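Local coordinates for glycosyl hydrolase (Bacteroides ovatus, PDB 3QC2), which is a glycosyl hydrolase of a family in the beta-fructosidase clan, built as a five-bladed beta-propeller, whose precise role is left open, at residues D52-A57 and C342-V347; L68-D73 and C121-I126; Y202-G207 and I220-I225. All coordinates share one frame; numbering follows the deposited sequence.

Interactions 1 and 2 lie next to each other on the same blade of the propeller, their centres 8 Å apart, and join it to the blades before and after it. Interaction 1 ties strand 52-61 to the hairpin before strand 346-352; interaction 2 sets the neighbouring strand 64-72 against strand 120-128. They meet directly where Asn55 ND2 lies 2.7 Å from Asp123 OD1, and Ala57 N lies 2.8 Å from Leu68 O within the shared sheet. Interaction 3 is internal to another blade, its centre about 25 Å from that of interaction 1, across the chain's centre, and about 20 Å from that of interaction 2.

Interaction 1. Residues D52-A57 and C342-V347; sequences DTFNPA and CADSKV
Asp52, Thr53 and Phe54 pack against Asp344 to Val347 in a blade-to-blade junction of the five-bladed beta-propeller. The start of strand 52-61, at the inner edge of one blade, meets the hairpin that leads into strand 346-352 of the last blade. The hairpin carries a classic beta bulge: Ser345 and Lys346 both face Cys342, whose O accepts from the N of each. At the bulge, Ser345 O accepts the only hydrogen bond between the two segments, from Thr53 N at 3.0 Å. The N-H points almost straight at the oxygen (175°) but from above the carbonyl plane. No second backbone bond follows: Thr53 O lies near Val347 N at a poor angle, and Val347 has a backbone bond with Val28.

Phe54 buries the largest area of any residue in the contact. With CG between its backbone N and carbonyl carbon (chi1 62°), the ring lies flat against the turn, and Asp344 O stands 3.5 Å above its plane, over the centre. Its CD2 comes within 3.5 Å of Asp344 CA, while Phe54 CB reaches the carbonyl two residues on, 3.5 Å from Lys346 O.

At the more open end, a water donates to Asp344 O at 3.0 Å and, weakly, to Asp52 OD2. That carboxylate oxygen also has Arg82 as a long, weak ionic partner and the like charge of Glu72 close by. A second water can donate to Asn55 OD1 and Asp344 OD1, with more acceptors in reach than protons. Further in, Val347 CG2 lies 3.6 Å from Phe54 CA, and beyond the corner at Asn55 the side chains of Pro56 and Val347 slide past each other in opposite directions, with Pro56 CG 3.8 Å from Val347 CG1.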
loop_
_atom_site.group_PDB
_atom_site.type_symbol
_atom_site.label_atom_id
_atom_site.label_comp_id
_atom_site.label_asym_id
_atom_site.label_seq_id
_atom_site.Cartn_x
_atom_site.Cartn_y
_atom_site.Cartn_z
ATOM N N ASP A 52 15.291 -6.835 -4.629
ATOM C CA ASP A 52 14.197 -5.867 -4.769
ATOM C C ASP A 52 13.884 -5.114 -3.472
ATOM O O ASP A 52 13.880 -5.700 -2.412
ATOM C CB ASP A 52 12.910 -6.619 -5.183
ATOM C CG ASP A 52 13.100 -7.496 -6.445
ATOM O OD1 ASP A 52 13.543 -6.977 -7.503
ATOM O OD2 ASP A 52 12.779 -8.704 -6.371
ATOM N N THR A 53 13.625 -3.808 -3.588
ATOM C CA THR A 53 13.184 -2.969 -2.450
ATOM C C THR A 53 12.024 -2.135 -2.987
ATOM O O THR A 53 12.235 -1.224 -3.740
ATOM C CB THR A 53 14.313 -2.069 -1.887
ATOM O OG1 THR A 53 14.855 -1.267 -2.930
ATOM C CG2 THR A 53 15.416 -2.908 -1.275
ATOM N N PHE A 54 10.796 -2.462 -2.598
ATOM C CA PHE A 54 9.641 -1.806 -3.168
ATOM C C PHE A 54 8.416 -1.792 -2.222
ATOM O O PHE A 54 8.594 -1.825 -0.993
ATOM C CB PHE A 54 9.336 -2.459 -4.548
ATOM C CG PHE A 54 8.987 -3.969 -4.487
ATOM C CD1 PHE A 54 9.929 -4.921 -4.052
ATOM C CD2 PHE A 54 7.737 -4.427 -4.941
ATOM C CE1 PHE A 54 9.610 -6.302 -4.021
ATOM C CE2 PHE A 54 7.410 -5.821 -4.921
ATOM C CZ PHE A 54 8.347 -6.748 -4.461
ATOM N N ASN A 55 7.194 -1.671 -2.807
ATOM C CA ASN A 55 5.903 -1.668 -2.063
ATOM C C ASN A 55 6.031 -1.230 -0.615
ATOM O O ASN A 55 5.951 -2.056 0.300
ATOM C CB ASN A 55 5.256 -3.051 -2.141
ATOM C CG ASN A 55 4.783 -3.397 -3.542
ATOM O OD1 ASN A 55 5.065 -2.678 -4.513
ATOM N ND2 ASN A 55 4.062 -4.511 -3.659
ATOM N N PRO A 56 6.203 0.083 -0.396
ATOM C CA PRO A 56 6.456 0.612 0.944
ATOM C C PRO A 56 5.272 1.194 1.698
ATOM O O PRO A 56 4.302 1.641 1.096
ATOM C CB PRO A 56 7.410 1.752 0.656
ATOM C CG PRO A 56 6.850 2.334 -0.693
ATOM C CD PRO A 56 6.232 1.151 -1.421
ATOM N N ALA A 57 5.389 1.188 3.028
ATOM C CA ALA A 57 4.452 1.844 3.895
ATOM C C ALA A 57 5.158 3.136 4.291
ATOM O O ALA A 57 6.398 3.234 4.199
ATOM C CB ALA A 57 4.161 1.012 5.111
ATOM N N CYS A 342 8.337 0.704 -7.732
ATOM C CA CYS A 342 8.708 0.916 -9.131
ATOM C C CYS A 342 9.170 -0.366 -9.771
ATOM O O CYS A 342 10.212 -0.917 -9.387
ATOM C CB CYS A 342 9.849 1.926 -9.216
ATOM S SG CYS A 342 9.468 3.479 -8.533
ATOM N N ALA A 343 8.398 -0.845 -10.761
ATOM C CA ALA A 343 8.728 -2.076 -11.493
ATOM C C ALA A 343 9.006 -3.253 -10.545
ATOM O O ALA A 343 9.861 -4.094 -10.828
ATOM C CB ALA A 343 9.924 -1.826 -12.402
ATOM N N ASP A 344 8.274 -3.306 -9.423
ATOM C CA ASP A 344 8.478 -4.343 -8.403
ATOM C C ASP A 344 9.958 -4.495 -7.966
ATOM O O ASP A 344 10.366 -5.583 -7.570
ATOM C CB ASP A 344 7.952 -5.720 -8.894
ATOM C CG ASP A 344 6.437 -5.813 -8.902
ATOM O OD1 ASP A 344 5.739 -4.812 -8.578
ATOM O OD2 ASP A 344 5.942 -6.905 -9.227
ATOM N N SER A 345 10.749 -3.417 -8.028
ATOM C CA SER A 345 12.161 -3.519 -7.651
ATOM C C SER A 345 12.770 -2.309 -6.904
ATOM O O SER A 345 13.772 -2.464 -6.250
ATOM C CB SER A 345 12.995 -3.838 -8.882
ATOM O OG SER A 345 12.981 -2.768 -9.770
ATOM N N LYS A 346 12.155 -1.130 -7.006
ATOM C CA LYS A 346 12.658 0.094 -6.331
ATOM C C LYS A 346 11.501 0.881 -5.679
ATOM O O LYS A 346 10.329 0.579 -5.912
ATOM C CB LYS A 346 13.392 0.982 -7.337
ATOM C CG LYS A 346 14.464 0.238 -8.132
ATOM C CD LYS A 346 15.211 1.132 -9.056
ATOM C CE LYS A 346 16.059 0.312 -10.058
ATOM N NZ LYS A 346 17.061 -0.556 -9.376
ATOM N N VAL A 347 11.842 1.858 -4.838
ATOM C CA VAL A 347 10.837 2.730 -4.201
ATOM C C VAL A 347 10.979 4.130 -4.757
ATOM O O VAL A 347 12.081 4.624 -4.913
ATOM C CB VAL A 347 10.995 2.805 -2.668
ATOM C CG1 VAL A 347 10.009 3.838 -2.067
ATOM C CG2 VAL A 347 10.797 1.450 -2.046
HETATM O O HOH W 1 10.120 -8.578 -7.576
HETATM O O HOH W 2 5.635 -2.554 -7.078
#

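Interaction 2. Residues L68-D73 and C121-I126; sequences LYRAED and CEDPRI
Arg70 reaches from strand 64-72 to Glu122 and Asp123 of strand 120-128, and each nitrogen of its guanidinium has a partner. The strands run nearly antiparallel (169°), their axes approaching to 6.7 Å, yet belong to different blades and share no backbone hydrogen bond, so side chains make the junction. With CG anti to the backbone N (chi1 172°) and the chain extended as far as NE, Arg70 spans the gap at full length. NH1 donates to Asp123 OD1 at 2.9 Å, a salt bridge; OD1 is met on its syn side but out of the carboxylate plane, and it is tilted from the guanidinium plane. The same oxygen also accepts from Asn55 ND2, its stronger partner. NH2 donates to Glu72 OE2 at 2.8 Å on its own strand, and NE to Ser84 OG.

Glu122 is bound differently. Its carboxylate stacks over one face of the guanidinium, the planes 21° apart, with CD 3.4 Å above the plane and offset toward the rim. Glu122 OE2 lies 3.1 Å from Arg70 NH2, but no N-H points at it, so the attraction is between charges alone. Three buried carboxylates thus gather about one arginine, which would be expected to favour its positive charge, and the arginine probably offsets the repulsion between Glu72 and Glu122.

Beyond this polar end the seam turns apolar: Leu68 CD2 meets Ile126 CD1 at 4.0 Å, the side chains crossing at about a right angle, and Met136 touches both. A buried salt-bridge network beside hydrophobic packing here joins consecutive blades of the beta-propeller.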
loop_
_atom_site.group_PDB
_atom_site.type_symbol
_atom_site.label_atom_id
_atom_site.label_comp_id
_atom_site.label_asym_id
_atom_site.label_seq_id
_atom_site.Cartn_x
_atom_site.Cartn_y
_atom_site.Cartn_z
ATOM N N LEU A 68 8.777 1.829 5.733
ATOM C CA LEU A 68 9.070 0.408 5.838
ATOM C C LEU A 68 8.887 -0.142 4.440
ATOM O O LEU A 68 7.786 -0.079 3.882
ATOM C CB LEU A 68 8.179 -0.327 6.831
ATOM C CG LEU A 68 8.677 -0.309 8.284
ATOM C CD1 LEU A 68 8.598 1.054 8.854
ATOM C CD2 LEU A 68 7.859 -1.285 9.107
ATOM N N TYR A 69 9.968 -0.669 3.869
ATOM C CA TYR A 69 9.942 -1.167 2.503
ATOM C C TYR A 69 10.043 -2.679 2.417
ATOM O O TYR A 69 10.775 -3.308 3.185
ATOM C CB TYR A 69 11.069 -0.516 1.675
ATOM C CG TYR A 69 12.489 -0.682 2.245
ATOM C CD1 TYR A 69 13.004 0.229 3.163
ATOM C CD2 TYR A 69 13.305 -1.734 1.843
ATOM C CE1 TYR A 69 14.317 0.089 3.683
ATOM C CE2 TYR A 69 14.606 -1.889 2.352
ATOM C CZ TYR A 69 15.104 -0.965 3.268
ATOM O OH TYR A 69 16.370 -1.104 3.764
ATOM N N ARG A 70 9.281 -3.256 1.478
ATOM C CA ARG A 70 9.326 -4.677 1.209
ATOM C C ARG A 70 10.647 -4.981 0.533
ATOM O O ARG A 70 10.940 -4.430 -0.513
ATOM C CB ARG A 70 8.174 -5.086 0.286
ATOM C CG ARG A 70 8.237 -6.526 -0.210
ATOM C CD ARG A 70 7.048 -6.862 -1.095
ATOM N NE ARG A 70 7.161 -8.197 -1.673
ATOM C CZ ARG A 70 6.262 -8.757 -2.491
ATOM N NH1 ARG A 70 5.144 -8.102 -2.841
ATOM N NH2 ARG A 70 6.476 -9.990 -2.964
ATOM N N ALA A 71 11.439 -5.863 1.134
ATOM C CA ALA A 71 12.741 -6.243 0.595
ATOM C C ALA A 71 12.802 -7.743 0.352
ATOM O O ALA A 71 12.297 -8.532 1.162
ATOM C CB ALA A 71 13.826 -5.833 1.543
ATOM N N GLU A 72 13.435 -8.137 -0.757
ATOM C CA GLU A 72 13.574 -9.556 -1.115
ATOM C C GLU A 72 14.982 -9.941 -1.510
ATOM O O GLU A 72 15.703 -9.165 -2.157
ATOM C CB GLU A 72 12.653 -9.912 -2.292
ATOM C CG GLU A 72 11.176 -9.955 -1.975
ATOM C CD GLU A 72 10.324 -10.229 -3.212
ATOM O OE1 GLU A 72 10.818 -10.022 -4.343
ATOM O OE2 GLU A 72 9.161 -10.631 -3.054
ATOM N N ASP A 73 15.348 -11.163 -1.115
ATOM C CA ASP A 73 16.653 -11.762 -1.459
ATOM C C ASP A 73 16.505 -12.480 -2.808
ATOM O O ASP A 73 15.405 -12.560 -3.366
ATOM C CB ASP A 73 17.104 -12.770 -0.369
ATOM C CG ASP A 73 18.462 -13.478 -0.710
ATOM O OD1 ASP A 73 19.303 -12.876 -1.425
ATOM O OD2 ASP A 73 18.666 -14.629 -0.262
ATOM N N CYS A 121 6.632 -11.519 4.812
ATOM C CA CYS A 121 5.695 -10.452 5.113
ATOM C C CYS A 121 5.769 -9.370 4.004
ATOM O O CYS A 121 6.798 -8.716 3.833
ATOM C CB CYS A 121 6.043 -9.872 6.476
ATOM S SG CYS A 121 6.177 -11.165 7.796
ATOM N N GLU A 122 4.668 -9.187 3.275
ATOM C CA GLU A 122 4.640 -8.284 2.122
ATOM C C GLU A 122 3.728 -7.072 2.233
ATOM O O GLU A 122 2.844 -7.013 3.059
ATOM C CB GLU A 122 4.127 -9.054 0.898
ATOM C CG GLU A 122 4.802 -10.364 0.579
ATOM C CD GLU A 122 4.132 -11.073 -0.615
ATOM O OE1 GLU A 122 2.974 -10.741 -0.931
ATOM O OE2 GLU A 122 4.762 -11.957 -1.222
ATOM N N ASP A 123 3.971 -6.127 1.333
ATOM C CA ASP A 123 3.129 -4.969 1.114
ATOM C C ASP A 123 2.476 -4.361 2.363
ATOM O O ASP A 123 1.265 -4.518 2.588
ATOM C CB ASP A 123 2.025 -5.348 0.118
ATOM C CG ASP A 123 2.567 -5.947 -1.168
ATOM O OD1 ASP A 123 3.799 -5.965 -1.341
ATOM O OD2 ASP A 123 1.751 -6.408 -2.008
ATOM N N PRO A 124 3.264 -3.660 3.163
ATOM C CA PRO A 124 2.728 -3.041 4.336
ATOM C C PRO A 124 2.035 -1.695 4.081
ATOM O O PRO A 124 2.380 -0.958 3.142
ATOM C CB PRO A 124 3.981 -2.812 5.206
ATOM C CG PRO A 124 5.051 -2.663 4.268
ATOM C CD PRO A 124 4.729 -3.595 3.134
ATOM N N ARG A 125 1.064 -1.413 4.925
ATOM C CA ARG A 125 0.352 -0.155 4.958
ATOM C C ARG A 125 0.272 0.186 6.443
ATOM O O ARG A 125 -0.123 -0.661 7.252
ATOM C CB ARG A 125 -1.029 -0.290 4.339
ATOM C CG ARG A 125 -0.989 -0.449 2.825
ATOM C CD ARG A 125 -2.269 -1.007 2.295
ATOM N NE ARG A 125 -2.255 -1.147 0.841
ATOM C CZ ARG A 125 -1.638 -2.117 0.169
ATOM N NH1 ARG A 125 -0.931 -3.055 0.802
ATOM N NH2 ARG A 125 -1.711 -2.138 -1.159
ATOM N N ILE A 126 0.685 1.404 6.799
ATOM C CA ILE A 126 0.713 1.832 8.184
ATOM C C ILE A 126 -0.108 3.094 8.431
ATOM O O ILE A 126 -0.010 4.067 7.688
ATOM C CB ILE A 126 2.181 2.090 8.660
ATOM C CG1 ILE A 126 3.008 0.781 8.608
ATOM C CG2 ILE A 126 2.201 2.681 10.085
ATOM C CD1 ILE A 126 4.491 0.950 9.048
#

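Interaction 3. Residues Y202-G207 and I220-I225; sequences YFMYWG and IHWTPI
Met204, modelled as selenomethionine, packs against Trp222 in a Met-aromatic contact inside one blade of the beta-propeller. Strands 201-206 and 222-224 are not neighbours in the sheet: strand 212-216 lies between them and pairs with both. Their axes come no closer than 8.8 Å, at an angle of 54°, no hydrogen bond links them, and the tryptophan bridges the separation.

The tight part is centred on the indole. Its six-membered ring has Met204 SE over one face, 4.3 Å from the centroid and only 6° off the normal. The bend at the last torsion of Met204 (chi3 69°) carries the methyl along the same face, so that CE lies 4.1 Å from the centroid of the five-membered ring as an off-centre CH-pi contact. Met204 CB presses on the outer corner of the ring, 3.3 Å from Trp222 CZ3, and the backbone of Phe203 closes the rim, its C atom near the ring plane and 3.7 Å from the same CZ3. Met204 and Trp222 are both buried; Leu148 of strand 146-153, in the preceding blade, also touches Met204, while Trp222 NE1 makes a weak hydrogen bond to Leu219 O.

Contacts at the partly exposed ends are sparse, single-atom touches. The side chain of Tyr202 touches through CB alone, 4.0 Å from Trp222 CH2, beside its backbone O, and its ring leads away toward Ile195 and Lys197. At the other end Ile225, also partly exposed, crosses Phe203 at about a right angle and touches it through one methyl, CD1 being 3.7 Å from Phe203 CE2. Trp206, whose ring stacks with Phe212, makes a loose but buried contact, its CZ2 coming no nearer than 4.4 Å to Pro224 CB.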
loop_
_atom_site.group_PDB
_atom_site.type_symbol
_atom_site.label_atom_id
_atom_site.label_comp_id
_atom_site.label_asym_id
_atom_site.label_seq_id
_atom_site.Cartn_x
_atom_site.Cartn_y
_atom_site.Cartn_z
ATOM N N TYR A 202 -13.866 1.500 14.003
ATOM C CA TYR A 202 -12.763 1.754 13.102
ATOM C C TYR A 202 -13.195 1.180 11.742
ATOM O O TYR A 202 -13.999 0.238 11.700
ATOM C CB TYR A 202 -11.471 1.103 13.611
ATOM C CG TYR A 202 -10.967 1.688 14.936
ATOM C CD1 TYR A 202 -10.346 2.938 14.972
ATOM C CD2 TYR A 202 -11.105 0.983 16.146
ATOM C CE1 TYR A 202 -9.876 3.491 16.176
ATOM C CE2 TYR A 202 -10.635 1.521 17.367
ATOM C CZ TYR A 202 -10.020 2.779 17.373
ATOM O OH TYR A 202 -9.550 3.335 18.564
ATOM N N PHE A 203 -12.676 1.745 10.646
ATOM C CA PHE A 203 -13.077 1.327 9.291
ATOM C C PHE A 203 -11.880 1.116 8.364
ATOM O O PHE A 203 -10.865 1.810 8.464
ATOM C CB PHE A 203 -14.025 2.372 8.681
ATOM C CG PHE A 203 -14.650 1.945 7.383
ATOM C CD1 PHE A 203 -14.032 2.210 6.183
ATOM C CD2 PHE A 203 -15.876 1.278 7.373
ATOM C CE1 PHE A 203 -14.613 1.797 4.952
ATOM C CE2 PHE A 203 -16.467 0.862 6.153
ATOM C CZ PHE A 203 -15.828 1.125 4.947
HETATM N N MSE A 204 -12.034 0.171 7.437
HETATM C CA MSE A 204 -10.998 -0.171 6.505
HETATM C C MSE A 204 -11.555 -0.616 5.148
HETATM O O MSE A 204 -12.545 -1.341 5.090
HETATM C CB MSE A 204 -10.163 -1.331 7.100
HETATM C CG MSE A 204 -9.154 -1.931 6.180
HETATM SE SE MSE A 204 -8.119 -3.349 7.007
HETATM C CE MSE A 204 -9.470 -4.743 7.219
ATOM N N TYR A 205 -10.906 -0.157 4.070
ATOM C CA TYR A 205 -11.191 -0.622 2.731
ATOM C C TYR A 205 -10.100 -1.635 2.472
ATOM O O TYR A 205 -8.955 -1.412 2.865
ATOM C CB TYR A 205 -11.063 0.489 1.697
ATOM C CG TYR A 205 -12.024 1.603 1.848
ATOM C CD1 TYR A 205 -13.279 1.532 1.280
ATOM C CD2 TYR A 205 -11.679 2.763 2.542
ATOM C CE1 TYR A 205 -14.176 2.573 1.404
ATOM C CE2 TYR A 205 -12.577 3.814 2.672
ATOM C CZ TYR A 205 -13.819 3.711 2.102
ATOM O OH TYR A 205 -14.714 4.722 2.222
ATOM N N TRP A 206 -10.427 -2.743 1.823
ATOM C CA TRP A 206 -9.418 -3.760 1.536
ATOM C C TRP A 206 -9.751 -4.556 0.291
ATOM O O TRP A 206 -10.907 -4.564 -0.159
ATOM C CB TRP A 206 -9.273 -4.725 2.725
ATOM C CG TRP A 206 -10.502 -5.585 2.970
ATOM C CD1 TRP A 206 -11.582 -5.265 3.730
ATOM C CD2 TRP A 206 -10.750 -6.895 2.458
ATOM N NE1 TRP A 206 -12.494 -6.285 3.718
ATOM C CE2 TRP A 206 -12.011 -7.300 2.943
ATOM C CE3 TRP A 206 -10.037 -7.763 1.626
ATOM C CZ2 TRP A 206 -12.580 -8.549 2.626
ATOM C CZ3 TRP A 206 -10.607 -9.013 1.304
ATOM C CH2 TRP A 206 -11.864 -9.385 1.806
ATOM N N GLY A 207 -8.738 -5.230 -0.257
ATOM C CA GLY A 207 -8.917 -6.103 -1.411
ATOM C C GLY A 207 -8.037 -5.813 -2.605
ATOM O O GLY A 207 -7.474 -4.701 -2.743
ATOM N N ILE A 220 -7.490 -4.634 15.851
ATOM C CA ILE A 220 -6.819 -5.947 15.730
ATOM C C ILE A 220 -7.721 -6.972 15.054
ATOM O O ILE A 220 -7.339 -7.585 14.069
ATOM C CB ILE A 220 -6.408 -6.508 17.119
ATOM C CG1 ILE A 220 -5.522 -5.499 17.871
ATOM C CG2 ILE A 220 -5.714 -7.842 16.975
ATOM C CD1 ILE A 220 -4.325 -5.014 17.084
ATOM N N HIS A 221 -8.916 -7.155 15.611
ATOM C CA HIS A 221 -9.891 -8.113 15.081
ATOM C C HIS A 221 -10.870 -7.387 14.166
ATOM O O HIS A 221 -11.665 -6.564 14.621
ATOM C CB HIS A 221 -10.630 -8.795 16.223
ATOM C CG HIS A 221 -9.723 -9.470 17.208
ATOM N ND1 HIS A 221 -9.266 -8.843 18.348
ATOM C CD2 HIS A 221 -9.182 -10.712 17.219
ATOM C CE1 HIS A 221 -8.487 -9.673 19.022
ATOM N NE2 HIS A 221 -8.418 -10.813 18.357
ATOM N N TRP A 222 -10.804 -7.696 12.874
ATOM C CA TRP A 222 -11.653 -7.044 11.874
ATOM C C TRP A 222 -12.768 -7.943 11.408
ATOM O O TRP A 222 -12.606 -9.160 11.318
ATOM C CB TRP A 222 -10.809 -6.582 10.681
ATOM C CG TRP A 222 -9.898 -5.481 11.029
ATOM C CD1 TRP A 222 -8.665 -5.588 11.616
ATOM C CD2 TRP A 222 -10.129 -4.089 10.832
ATOM N NE1 TRP A 222 -8.117 -4.344 11.800
ATOM C CE2 TRP A 222 -8.989 -3.401 11.327
ATOM C CE3 TRP A 222 -11.192 -3.346 10.297
ATOM C CZ2 TRP A 222 -8.876 -1.990 11.293
ATOM C CZ3 TRP A 222 -11.081 -1.928 10.259
ATOM C CH2 TRP A 222 -9.929 -1.277 10.756
ATOM N N THR A 223 -13.904 -7.325 11.110
ATOM C CA THR A 223 -15.091 -8.026 10.642
ATOM C C THR A 223 -15.460 -7.484 9.249
ATOM O O THR A 223 -15.810 -6.312 9.117
ATOM C CB THR A 223 -16.278 -7.809 11.610
ATOM O OG1 THR A 223 -15.895 -8.196 12.935
ATOM C CG2 THR A 223 -17.497 -8.619 11.172
ATOM N N PRO A 224 -15.371 -8.337 8.203
ATOM C CA PRO A 224 -15.711 -7.854 6.855
ATOM C C PRO A 224 -17.173 -7.470 6.732
ATOM O O PRO A 224 -18.026 -8.058 7.402
ATOM C CB PRO A 224 -15.414 -9.071 5.944
ATOM C CG PRO A 224 -14.680 -10.031 6.770
ATOM C CD PRO A 224 -15.021 -9.766 8.199
ATOM N N ILE A 225 -17.459 -6.474 5.897
ATOM C CA ILE A 225 -18.830 -6.042 5.650
ATOM C C ILE A 225 -19.408 -7.054 4.705
ATOM O O ILE A 225 -18.830 -7.341 3.653
ATOM C CB ILE A 225 -18.884 -4.617 5.090
ATOM C CG1 ILE A 225 -18.401 -3.644 6.179
ATOM C CG2 ILE A 225 -20.307 -4.252 4.649
ATOM C CD1 ILE A 225 -18.422 -2.205 5.779
#